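Side-chain contacts in guanylate kinase (Coxiella burnetii, PDB 3TR0), which transfers a phosphate group from ATP to GMP, giving ADP and GDP, and so probably serves the recycling of GMP: residues D88-Q93 / V100-D105; A7-I12 / R110-L115; A32-S37 / A186-R191. All coordinates share one frame; numbering follows the deposited sequence.

Interaction 1: residues D88-Q93 / V100-D105. With 5GP (guanosine-5'-monophosphate), chain D.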
loop_
_atom_site.group_PDB
_atom_site.type_symbol
_atom_site.label_atom_id
_atom_site.label_comp_id
_atom_site.label_asym_id
_atom_site.label_seq_id
_atom_site.Cartn_x
_atom_site.Cartn_y
_atom_site.Cartn_z
ATOM N N ASP A 88 23.097 -10.305 10.275
ATOM C CA ASP A 88 22.665 -10.407 11.662
ATOM C C ASP A 88 21.963 -9.148 12.163
ATOM O O ASP A 88 20.968 -9.230 12.888
ATOM C CB ASP A 88 23.833 -10.776 12.578
ATOM C CG ASP A 88 23.370 -11.366 13.889
ATOM O OD1 ASP A 88 22.761 -12.457 13.864
ATOM O OD2 ASP A 88 23.603 -10.741 14.940
ATOM N N TRP A 89 22.471 -7.983 11.782
ATOM C CA TRP A 89 21.862 -6.741 12.235
ATOM C C TRP A 89 20.413 -6.648 11.769
ATOM O O TRP A 89 19.533 -6.248 12.525
ATOM C CB TRP A 89 22.645 -5.530 11.738
ATOM C CG TRP A 89 22.037 -4.235 12.170
ATOM C CD1 TRP A 89 22.333 -3.527 13.298
ATOM C CD2 TRP A 89 21.015 -3.498 11.490
ATOM N NE1 TRP A 89 21.563 -2.391 13.359
ATOM C CE2 TRP A 89 20.747 -2.348 12.259
ATOM C CE3 TRP A 89 20.305 -3.695 10.301
ATOM C CZ2 TRP A 89 19.805 -1.395 11.877
ATOM C CZ3 TRP A 89 19.364 -2.748 9.925
ATOM C CH2 TRP A 89 19.123 -1.615 10.711
ATOM N N VAL A 90 20.172 -7.027 10.521
ATOM C CA VAL A 90 18.829 -6.972 9.953
ATOM C C VAL A 90 17.875 -7.890 10.720
ATOM O O VAL A 90 16.780 -7.483 11.107
ATOM C CB VAL A 90 18.840 -7.363 8.465
ATOM C CG1 VAL A 90 17.421 -7.533 7.949
ATOM C CG2 VAL A 90 19.583 -6.316 7.643
ATOM N N LEU A 91 18.303 -9.123 10.954
ATOM C CA LEU A 91 17.459 -10.084 11.651
ATOM C C LEU A 91 17.171 -9.667 13.094
ATOM O O LEU A 91 16.086 -9.922 13.607
ATOM C CB LEU A 91 18.060 -11.489 11.590
ATOM C CG LEU A 91 18.239 -12.039 10.173
ATOM C CD1 LEU A 91 18.715 -13.484 10.213
ATOM C CD2 LEU A 91 16.937 -11.918 9.382
ATOM N N ARG A 92 18.137 -9.028 13.751
ATOM C CA ARG A 92 17.895 -8.491 15.089
ATOM C C ARG A 92 16.778 -7.445 15.086
ATOM O O ARG A 92 15.926 -7.432 15.981
ATOM C CB ARG A 92 19.168 -7.898 15.690
ATOM C CG ARG A 92 20.224 -8.928 16.026
ATOM C CD ARG A 92 21.175 -8.419 17.102
ATOM N NE ARG A 92 21.827 -7.158 16.748
ATOM C CZ ARG A 92 22.911 -7.062 15.985
ATOM N NH1 ARG A 92 23.463 -8.153 15.473
ATOM N NH2 ARG A 92 23.442 -5.876 15.725
ATOM N N GLN A 93 16.788 -6.576 14.079
ATOM C CA GLN A 93 15.765 -5.542 13.941
ATOM C C GLN A 93 14.388 -6.145 13.715
ATOM O O GLN A 93 13.411 -5.740 14.349
ATOM C CB GLN A 93 16.102 -4.594 12.786
ATOM C CG GLN A 93 17.485 -3.983 12.869
ATOM C CD GLN A 93 17.784 -3.391 14.232
ATOM O OE1 GLN A 93 16.973 -2.659 14.794
ATOM N NE2 GLN A 93 18.955 -3.713 14.772
ATOM N N VAL A 100 12.882 -2.782 8.292
ATOM C CA VAL A 100 14.233 -2.421 7.890
ATOM C C VAL A 100 14.234 -1.899 6.469
ATOM O O VAL A 100 13.639 -2.500 5.578
ATOM C CB VAL A 100 15.189 -3.613 7.973
ATOM C CG1 VAL A 100 16.549 -3.245 7.371
ATOM C CG2 VAL A 100 15.349 -4.066 9.427
ATOM N N LEU A 101 14.905 -0.771 6.272
ATOM C CA LEU A 101 15.084 -0.206 4.945
ATOM C C LEU A 101 16.410 -0.662 4.367
ATOM O O LEU A 101 17.451 -0.538 5.014
ATOM C CB LEU A 101 15.047 1.316 5.015
ATOM C CG LEU A 101 13.652 1.894 5.241
ATOM C CD1 LEU A 101 13.729 3.271 5.864
ATOM C CD2 LEU A 101 12.901 1.934 3.925
ATOM N N LEU A 102 16.368 -1.201 3.154
ATOM C CA LEU A 102 17.585 -1.625 2.471
ATOM C C LEU A 102 17.808 -0.765 1.233
ATOM O O LEU A 102 17.067 -0.864 0.254
ATOM C CB LEU A 102 17.496 -3.102 2.078
ATOM C CG LEU A 102 17.278 -4.117 3.210
ATOM C CD1 LEU A 102 17.023 -5.509 2.647
ATOM C CD2 LEU A 102 18.464 -4.126 4.142
ATOM N N GLU A 103 18.822 0.091 1.285
ATOM C CA GLU A 103 19.181 0.899 0.128
ATOM C C GLU A 103 20.194 0.111 -0.676
ATOM O O GLU A 103 21.396 0.216 -0.436
ATOM C CB GLU A 103 19.804 2.220 0.567
ATOM C CG GLU A 103 18.906 3.100 1.404
ATOM C CD GLU A 103 19.613 4.365 1.857
ATOM O OE1 GLU A 103 20.557 4.260 2.669
ATOM O OE2 GLU A 103 19.234 5.459 1.394
ATOM N N ILE A 104 19.706 -0.700 -1.607
ATOM C CA ILE A 104 20.561 -1.617 -2.346
ATOM C C ILE A 104 20.230 -1.574 -3.831
ATOM O O ILE A 104 19.178 -1.072 -4.214
ATOM C CB ILE A 104 20.419 -3.058 -1.825
ATOM C CG1 ILE A 104 18.966 -3.522 -1.918
ATOM C CG2 ILE A 104 20.904 -3.154 -0.379
ATOM C CD1 ILE A 104 18.737 -4.932 -1.403
ATOM N N ASP A 105 21.128 -2.092 -4.667
ATOM C CA ASP A 105 20.926 -2.028 -6.112
ATOM C C ASP A 105 20.010 -3.145 -6.582
ATOM O O ASP A 105 19.497 -3.918 -5.770
ATOM C CB ASP A 105 22.258 -2.063 -6.876
ATOM C CG ASP A 105 22.799 -3.468 -7.059
ATOM O OD1 ASP A 105 22.617 -4.301 -6.156
ATOM O OD2 ASP A 105 23.413 -3.742 -8.115
HETATM P P 5GP D . 27.622 4.720 -3.590
HETATM O O1P 5GP D . 27.439 5.238 -2.184
HETATM O O2P 5GP D . 28.967 4.161 -3.973
HETATM O O3P 5GP D . 27.216 5.808 -4.557
HETATM O "O5'" 5GP D . 26.490 3.648 -3.905
HETATM C "C5'" 5GP D . 26.568 2.821 -5.054
HETATM C "C4'" 5GP D . 25.329 1.980 -5.204
HETATM O "O4'" 5GP D . 25.542 0.694 -4.589
HETATM C "C3'" 5GP D . 24.087 2.509 -4.505
HETATM O "O3'" 5GP D . 23.422 3.516 -5.247
HETATM C "C2'" 5GP D . 23.246 1.255 -4.295
HETATM O "O2'" 5GP D . 22.478 0.973 -5.456
HETATM C "C1'" 5GP D . 24.315 0.165 -4.154
HETATM N N9 5GP D . 24.467 -0.302 -2.765
HETATM C C8 5GP D . 24.821 0.382 -1.669
HETATM N N7 5GP D . 24.849 -0.476 -0.618
HETATM C C5 5GP D . 24.507 -1.702 -1.080
HETATM C C6 5GP D . 24.358 -2.960 -0.506
HETATM O O6 5GP D . 24.550 -3.139 0.721
HETATM N N1 5GP D . 24.001 -3.991 -1.282
HETATM C C2 5GP D . 23.782 -3.838 -2.596
HETATM N N2 5GP D . 23.420 -4.888 -3.369
HETATM N N3 5GP D . 23.916 -2.633 -3.177
HETATM C C4 5GP D . 24.281 -1.569 -2.433
#

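Interaction 2: residues A7-I12 / R110-L115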
loop_
_atom_site.group_PDB
_atom_site.type_symbol
_atom_site.label_atom_id
_atom_site.label_comp_id
_atom_site.label_asym_id
_atom_site.label_seq_id
_atom_site.Cartn_x
_atom_site.Cartn_y
_atom_site.Cartn_z
ATOM N N ALA A 7 7.435 -7.496 11.226
ATOM C CA ALA A 7 8.305 -6.562 10.529
ATOM C C ALA A 7 8.658 -7.060 9.138
ATOM O O ALA A 7 8.679 -8.260 8.881
ATOM C CB ALA A 7 9.572 -6.322 11.347
ATOM N N ASN A 8 8.948 -6.124 8.243
ATOM C CA ASN A 8 9.212 -6.461 6.857
ATOM C C ASN A 8 10.470 -5.751 6.381
ATOM O O ASN A 8 10.973 -4.845 7.051
ATOM C CB ASN A 8 8.012 -6.054 5.991
ATOM C CG ASN A 8 7.933 -6.829 4.686
ATOM O OD1 ASN A 8 8.846 -7.565 4.326
ATOM N ND2 ASN A 8 6.827 -6.664 3.973
ATOM N N LEU A 9 10.979 -6.177 5.233
ATOM C CA LEU A 9 12.076 -5.487 4.573
ATOM C C LEU A 9 11.525 -4.595 3.465
ATOM O O LEU A 9 10.670 -5.012 2.695
ATOM C CB LEU A 9 13.053 -6.497 3.976
ATOM C CG LEU A 9 13.650 -7.522 4.945
ATOM C CD1 LEU A 9 14.578 -8.466 4.196
ATOM C CD2 LEU A 9 14.391 -6.820 6.072
ATOM N N PHE A 10 12.024 -3.368 3.393
ATOM C CA PHE A 10 11.620 -2.442 2.354
ATOM C C PHE A 10 12.833 -2.062 1.534
ATOM O O PHE A 10 13.705 -1.336 2.008
ATOM C CB PHE A 10 10.969 -1.200 2.963
ATOM C CG PHE A 10 9.649 -1.479 3.622
ATOM C CD1 PHE A 10 8.475 -1.433 2.893
ATOM C CD2 PHE A 10 9.585 -1.813 4.966
ATOM C CE1 PHE A 10 7.260 -1.694 3.495
ATOM C CE2 PHE A 10 8.374 -2.075 5.570
ATOM C CZ PHE A 10 7.209 -2.021 4.832
ATOM N N ILE A 11 12.889 -2.578 0.309
ATOM C CA ILE A 11 14.030 -2.362 -0.573
ATOM C C ILE A 11 13.829 -1.056 -1.320
ATOM O O ILE A 11 12.777 -0.836 -1.910
ATOM C CB ILE A 11 14.160 -3.508 -1.595
ATOM C CG1 ILE A 11 14.324 -4.852 -0.878
ATOM C CG2 ILE A 11 15.331 -3.264 -2.538
ATOM C CD1 ILE A 11 13.988 -6.049 -1.740
ATOM N N ILE A 12 14.838 -0.191 -1.286
ATOM C CA ILE A 12 14.797 1.060 -2.028
ATOM C C ILE A 12 15.939 1.079 -3.032
ATOM O O ILE A 12 17.107 1.020 -2.643
ATOM C CB ILE A 12 14.980 2.268 -1.106
ATOM C CG1 ILE A 12 14.134 2.120 0.157
ATOM C CG2 ILE A 12 14.629 3.546 -1.843
ATOM C CD1 ILE A 12 12.651 2.179 -0.104
ATOM N N ARG A 110 17.093 -8.555 -6.120
ATOM C CA ARG A 110 16.773 -9.913 -6.557
ATOM C C ARG A 110 17.086 -10.938 -5.467
ATOM O O ARG A 110 16.319 -11.876 -5.253
ATOM C CB ARG A 110 17.517 -10.268 -7.851
ATOM C CG ARG A 110 17.070 -9.489 -9.082
ATOM C CD ARG A 110 17.724 -10.044 -10.347
ATOM N NE ARG A 110 17.241 -9.409 -11.568
ATOM C CZ ARG A 110 17.538 -9.831 -12.793
ATOM N NH1 ARG A 110 18.319 -10.890 -12.959
ATOM N NH2 ARG A 110 17.056 -9.196 -13.855
ATOM N N GLN A 111 18.210 -10.757 -4.779
ATOM C CA GLN A 111 18.614 -11.682 -3.721
ATOM C C GLN A 111 17.647 -11.642 -2.547
ATOM O O GLN A 111 17.228 -12.682 -2.036
ATOM C CB GLN A 111 20.026 -11.359 -3.233
ATOM C CG GLN A 111 21.111 -11.615 -4.260
ATOM C CD GLN A 111 22.460 -11.111 -3.802
ATOM O OE1 GLN A 111 22.946 -11.489 -2.736
ATOM N NE2 GLN A 111 23.065 -10.242 -4.600
ATOM N N ILE A 112 17.294 -10.435 -2.120
ATOM C CA ILE A 112 16.390 -10.261 -0.990
ATOM C C ILE A 112 14.999 -10.831 -1.283
ATOM O O ILE A 112 14.400 -11.485 -0.429
ATOM C CB ILE A 112 16.280 -8.782 -0.584
ATOM C CG1 ILE A 112 17.645 -8.250 -0.143
ATOM C CG2 ILE A 112 15.267 -8.614 0.537
ATOM C CD1 ILE A 112 18.201 -8.949 1.083
ATOM N N ARG A 113 14.491 -10.589 -2.488
ATOM C CA ARG A 113 13.177 -11.114 -2.870
ATOM C C ARG A 113 13.123 -12.634 -2.757
ATOM O O ARG A 113 12.114 -13.197 -2.330
ATOM C CB ARG A 113 12.785 -10.682 -4.284
ATOM C CG ARG A 113 12.435 -9.214 -4.408
ATOM C CD ARG A 113 11.837 -8.884 -5.770
ATOM N NE ARG A 113 11.929 -7.454 -6.040
ATOM C CZ ARG A 113 12.859 -6.902 -6.808
ATOM N NH1 ARG A 113 13.763 -7.668 -7.408
ATOM N NH2 ARG A 113 12.882 -5.588 -6.987
ATOM N N GLU A 114 14.206 -13.294 -3.149
ATOM C CA GLU A 114 14.307 -14.744 -3.030
ATOM C C GLU A 114 14.322 -15.160 -1.564
ATOM O O GLU A 114 13.614 -16.079 -1.154
ATOM C CB GLU A 114 15.580 -15.246 -3.714
ATOM C CG GLU A 114 15.564 -15.151 -5.229
ATOM C CD GLU A 114 15.143 -16.450 -5.888
ATOM O OE1 GLU A 114 15.387 -17.522 -5.295
ATOM O OE2 GLU A 114 14.568 -16.400 -6.996
ATOM N N LEU A 115 15.132 -14.460 -0.779
ATOM C CA LEU A 115 15.412 -14.836 0.600
ATOM C C LEU A 115 14.302 -14.451 1.582
ATOM O O LEU A 115 14.133 -15.091 2.621
ATOM C CB LEU A 115 16.749 -14.219 1.025
ATOM C CG LEU A 115 17.281 -14.433 2.438
ATOM C CD1 LEU A 115 18.801 -14.394 2.429
ATOM C CD2 LEU A 115 16.715 -13.389 3.389
#

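Interaction 3: residues A32-S37 / A186-R191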
loop_
_atom_site.group_PDB
_atom_site.type_symbol
_atom_site.label_atom_id
_atom_site.label_comp_id
_atom_site.label_asym_id
_atom_site.label_seq_id
_atom_site.Cartn_x
_atom_site.Cartn_y
_atom_site.Cartn_z
ATOM N N ALA A 32 8.052 5.860 12.782
ATOM C CA ALA A 32 8.598 5.128 13.914
ATOM C C ALA A 32 8.790 3.660 13.544
ATOM O O ALA A 32 8.214 3.178 12.569
ATOM C CB ALA A 32 7.676 5.256 15.120
ATOM N N GLU A 33 9.611 2.966 14.326
ATOM C CA GLU A 33 9.781 1.520 14.210
ATOM C C GLU A 33 10.302 1.077 12.845
ATOM O O GLU A 33 9.900 0.040 12.318
ATOM C CB GLU A 33 8.474 0.799 14.552
ATOM C CG GLU A 33 7.975 1.086 15.960
ATOM C CD GLU A 33 6.679 0.366 16.282
ATOM O OE1 GLU A 33 6.729 -0.646 17.014
ATOM O OE2 GLU A 33 5.612 0.812 15.808
ATOM N N ILE A 34 11.205 1.870 12.281
ATOM C CA ILE A 34 11.847 1.517 11.024
ATOM C C ILE A 34 13.268 2.065 11.024
ATOM O O ILE A 34 13.502 3.214 11.395
ATOM C CB ILE A 34 11.030 2.026 9.803
ATOM C CG1 ILE A 34 11.626 1.510 8.490
ATOM C CG2 ILE A 34 10.936 3.540 9.805
ATOM C CD1 ILE A 34 10.707 1.704 7.288
ATOM N N LYS A 35 14.222 1.226 10.640
ATOM C CA LYS A 35 15.624 1.628 10.654
ATOM C C LYS A 35 16.316 1.296 9.341
ATOM O O LYS A 35 15.923 0.364 8.636
ATOM C CB LYS A 35 16.349 0.969 11.828
ATOM C CG LYS A 35 15.635 1.176 13.157
ATOM C CD LYS A 35 16.537 1.796 14.208
ATOM C CE LYS A 35 17.302 0.736 14.979
ATOM N NZ LYS A 35 18.005 1.315 16.160
ATOM N N ILE A 36 17.347 2.067 9.018
ATOM C CA ILE A 36 18.099 1.866 7.791
ATOM C C ILE A 36 19.297 0.963 8.022
ATOM O O ILE A 36 20.115 1.218 8.907
ATOM C CB ILE A 36 18.620 3.202 7.222
ATOM C CG1 ILE A 36 17.473 4.195 7.036
ATOM C CG2 ILE A 36 19.339 2.967 5.909
ATOM C CD1 ILE A 36 17.940 5.605 6.719
ATOM N N SER A 37 19.403 -0.094 7.228
ATOM C CA SER A 37 20.592 -0.940 7.271
ATOM C C SER A 37 21.797 -0.175 6.744
ATOM O O SER A 37 21.767 0.356 5.632
ATOM C CB SER A 37 20.381 -2.212 6.452
ATOM O OG SER A 37 21.569 -2.979 6.381
ATOM N N ALA A 186 0.808 1.575 4.377
ATOM C CA ALA A 186 -0.151 0.613 3.834
ATOM C C ALA A 186 0.279 -0.822 4.119
ATOM O O ALA A 186 -0.551 -1.670 4.429
ATOM C CB ALA A 186 -0.339 0.825 2.330
ATOM N N GLU A 187 1.575 -1.097 3.997
ATOM C CA GLU A 187 2.086 -2.436 4.287
ATOM C C GLU A 187 1.728 -2.830 5.712
ATOM O O GLU A 187 1.377 -3.979 5.985
ATOM C CB GLU A 187 3.606 -2.490 4.102
ATOM C CG GLU A 187 4.199 -3.897 4.169
ATOM C CD GLU A 187 4.466 -4.387 5.585
ATOM O OE1 GLU A 187 4.370 -3.592 6.545
ATOM O OE2 GLU A 187 4.771 -5.587 5.734
ATOM N N ARG A 188 1.811 -1.864 6.617
ATOM C CA ARG A 188 1.587 -2.124 8.035
ATOM C C ARG A 188 0.115 -2.324 8.359
ATOM O O ARG A 188 -0.237 -2.643 9.494
ATOM C CB ARG A 188 2.150 -0.981 8.875
ATOM C CG ARG A 188 3.677 -0.891 8.851
ATOM C CD ARG A 188 4.153 0.413 9.463
ATOM N NE ARG A 188 5.572 0.372 9.810
ATOM C CZ ARG A 188 6.226 1.372 10.391
ATOM N NH1 ARG A 188 5.594 2.501 10.683
ATOM N NH2 ARG A 188 7.515 1.246 10.676
ATOM N N LEU A 189 -0.741 -2.112 7.365
ATOM C CA LEU A 189 -2.179 -2.324 7.533
ATOM C C LEU A 189 -2.635 -3.606 6.849
ATOM O O LEU A 189 -3.818 -3.925 6.855
ATOM C CB LEU A 189 -2.972 -1.139 6.969
ATOM C CG LEU A 189 -2.749 0.235 7.597
ATOM C CD1 LEU A 189 -3.281 1.344 6.696
ATOM C CD2 LEU A 189 -3.383 0.318 8.970
ATOM N N GLN A 190 -1.699 -4.331 6.243
ATOM C CA GLN A 190 -2.022 -5.597 5.590
ATOM C C GLN A 190 -2.555 -6.609 6.596
ATOM O O GLN A 190 -2.149 -6.610 7.757
ATOM C CB GLN A 190 -0.783 -6.178 4.907
ATOM C CG GLN A 190 -0.307 -5.375 3.712
ATOM C CD GLN A 190 0.937 -5.959 3.083
ATOM O OE1 GLN A 190 1.459 -6.982 3.533
ATOM N NE2 GLN A 190 1.423 -5.309 2.038
ATOM N N ARG A 191 -3.448 -7.480 6.137
ATOM C CA ARG A 191 -4.062 -8.477 7.013
ATOM C C ARG A 191 -3.014 -9.315 7.729
ATOM O O ARG A 191 -3.144 -9.587 8.921
ATOM C CB ARG A 191 -4.985 -9.402 6.226
ATOM C CG ARG A 191 -5.677 -10.436 7.102
ATOM C CD ARG A 191 -6.092 -11.653 6.304
ATOM N NE ARG A 191 -4.940 -12.387 5.792
ATOM C CZ ARG A 191 -4.777 -12.725 4.517
ATOM N NH1 ARG A 191 -5.697 -12.398 3.619
ATOM N NH2 ARG A 191 -3.696 -13.393 4.141
HETATM O O HOH W 1 5.422 4.928 12.486
#

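Interaction 1: residues D88-Q93 / V100-D105
Val100 meets the helix 88-93 with both methyl branches, each against a different kind of surface. Its CG1 comes to the edge of the Trp89 indole, close to the ring plane, with CZ3 of Trp89 3.8 Å from CG1 of Val100. The second branch is seated closer: CG2 of Val100 lies 3.5 Å from CB of Gln93, the two side chains set roughly perpendicular. The split follows from the valine torsion, which sets CG1 anti to the backbone N (chi1 173°) and CG2 anti to the carbonyl carbon. One turn of helix brings Trp89 and Gln93 to neighbouring positions, and the bent Gln93 chain lays its CG over one face of the indole, 3.4 Å above the plane and offset toward the rim. Val90 continues the apolar seam, its CG2 4.3 Å from CD2 of Leu102. Helix 87-95 thus packs on strand 99-103 of the parallel sheet of the P-loop kinase fold, the two segments nearly antiparallel at 150° with axes 9.7 Å apart.

Beyond the packed part, the strand end runs into the GMP pocket. Ile104 sets CG2 against the guanine, 3.3 Å from N1 of the nucleotide, and Asp105 OD1 accepts a nearly straight bond (168°) from the guanine N2 at 3.0 Å. Asp105 also caps the following helix, while its OD2 is bonded to Gln107. No hydrogen bond joins the helix to the strand, so their union rests on apolar contact, whereas the polar recognition of the guanine amino group falls to a carboxylate that the helix start also holds, through Gly108 N.

Interaction 2: residues A7-I12 / R110-L115
Strand 9-12 and helix 110-115 run nearly antiparallel, at 162° between their N-to-C directions, with axes 10.1 Å apart; the closest pair of CA atoms belongs to Ile11 and Ile112, at 8.3 Å. Across this gap Ile112 is the helix residue that meets both inward-pointing strand residues. Its CG2 methyl, placed anti to the backbone N (chi1 of Ile112 -62°, measured to CG1), lies 3.7 Å from CD1 of Leu9 and equally near CD1 of Ile11. The two approaches differ: Leu9 comes in roughly perpendicular to the isoleucine, whereas the Ile11 and Ile112 side chains lie alongside, pointing opposite ways, which brings Ile11 CD1 also to 3.7 Å from Ile112 CB. At the flank, the aliphatic CG of Arg113 approaches Ile11 CD1 at 4.4 Å; the guanidinium carries on to Ser121 OG and a cation-pi contact with Phe164.

Just before the strand, Asn8 OD1 accepts a bond from Leu9 N at 2.7 Å, the donor tilted 35° from the carbonyl plane, while Asn8 ND2 reaches Pro118 and Glu187. The geometry is that of a helix packed on a central strand of the parallel sheet in the P-loop kinase fold, the strand whose continuation leads to the predicted ATP-binding loop.

Interaction 3: residues A32-S37 / A186-R191
Arg188 reaches over to the backbone of Ala32 and grips its carbonyl oxygen from the edge of the guanidinium. The stronger bond runs from NH2 of Arg188 to O of Ala32 at 2.8 Å, with an N-H...O angle of 149°. It lies in the carbonyl plane, although the oxygen sits 17° out of the guanidinium plane. A weak second bond links NH1 of Arg188 to the same oxygen at 3.3 Å, so both terminal nitrogens converge on one acceptor. Glu33 O also lies near the guanidinium plane, 3.1 Å from NH2 of Arg188. Ile34 CB makes a van der Waals contact with the guanidinium, 3.7 Å from NH2 of Arg188 and oblique to its plane.

A water joins the first shell on the NH1 side. It accepts from Ala32 N at 2.8 Å and, weakly, from NH1 of Arg188, bridging the same two residues.

Further out, the aliphatic part of Arg188 is extended from CG to NE, which carries the guanidinium from the end of helix 173-187 across to the 32-34 chain. Its NE forms a salt bridge with Asp99 OD2, which would help fix the rotation of the guanidinium, and Asp99 also bonds through its backbone to Glu33 and Lys35. At the base, Arg188 belongs to a type I beta turn from Glu187 to Gln190; Ala186, Leu189, Gln190 and Arg191 lie against the second subunit. The result is an arginine from the turn after helix 173-187 bonded to the backbone of the loop that enters an edge strand of the parallel P-loop kinase sheet.

From the N terminus, strand 9-13 comes first and is bound by interaction 2 to helix 106-115, closing a loop of 97 residues. Segment 32-37 begins within that loop, but its partner 186-191 lies beyond it, so interactions 2 and 3 cross along the chain. Interaction 1, between 88-93 and 100-105, closes a short connection of six residues and falls inside both longer loops. All three reach the same parallel sheet, in which 99-103 has 34-36 and 9-13 as its neighbours. Backbone bonds Phe10 N to Val100 O and Ile12 N to Leu102 O join interactions 1 and 2, Leu101 to Lys35 and Ser37 joins 1 and 3, and Asn8 with Glu187 links 2 and 3.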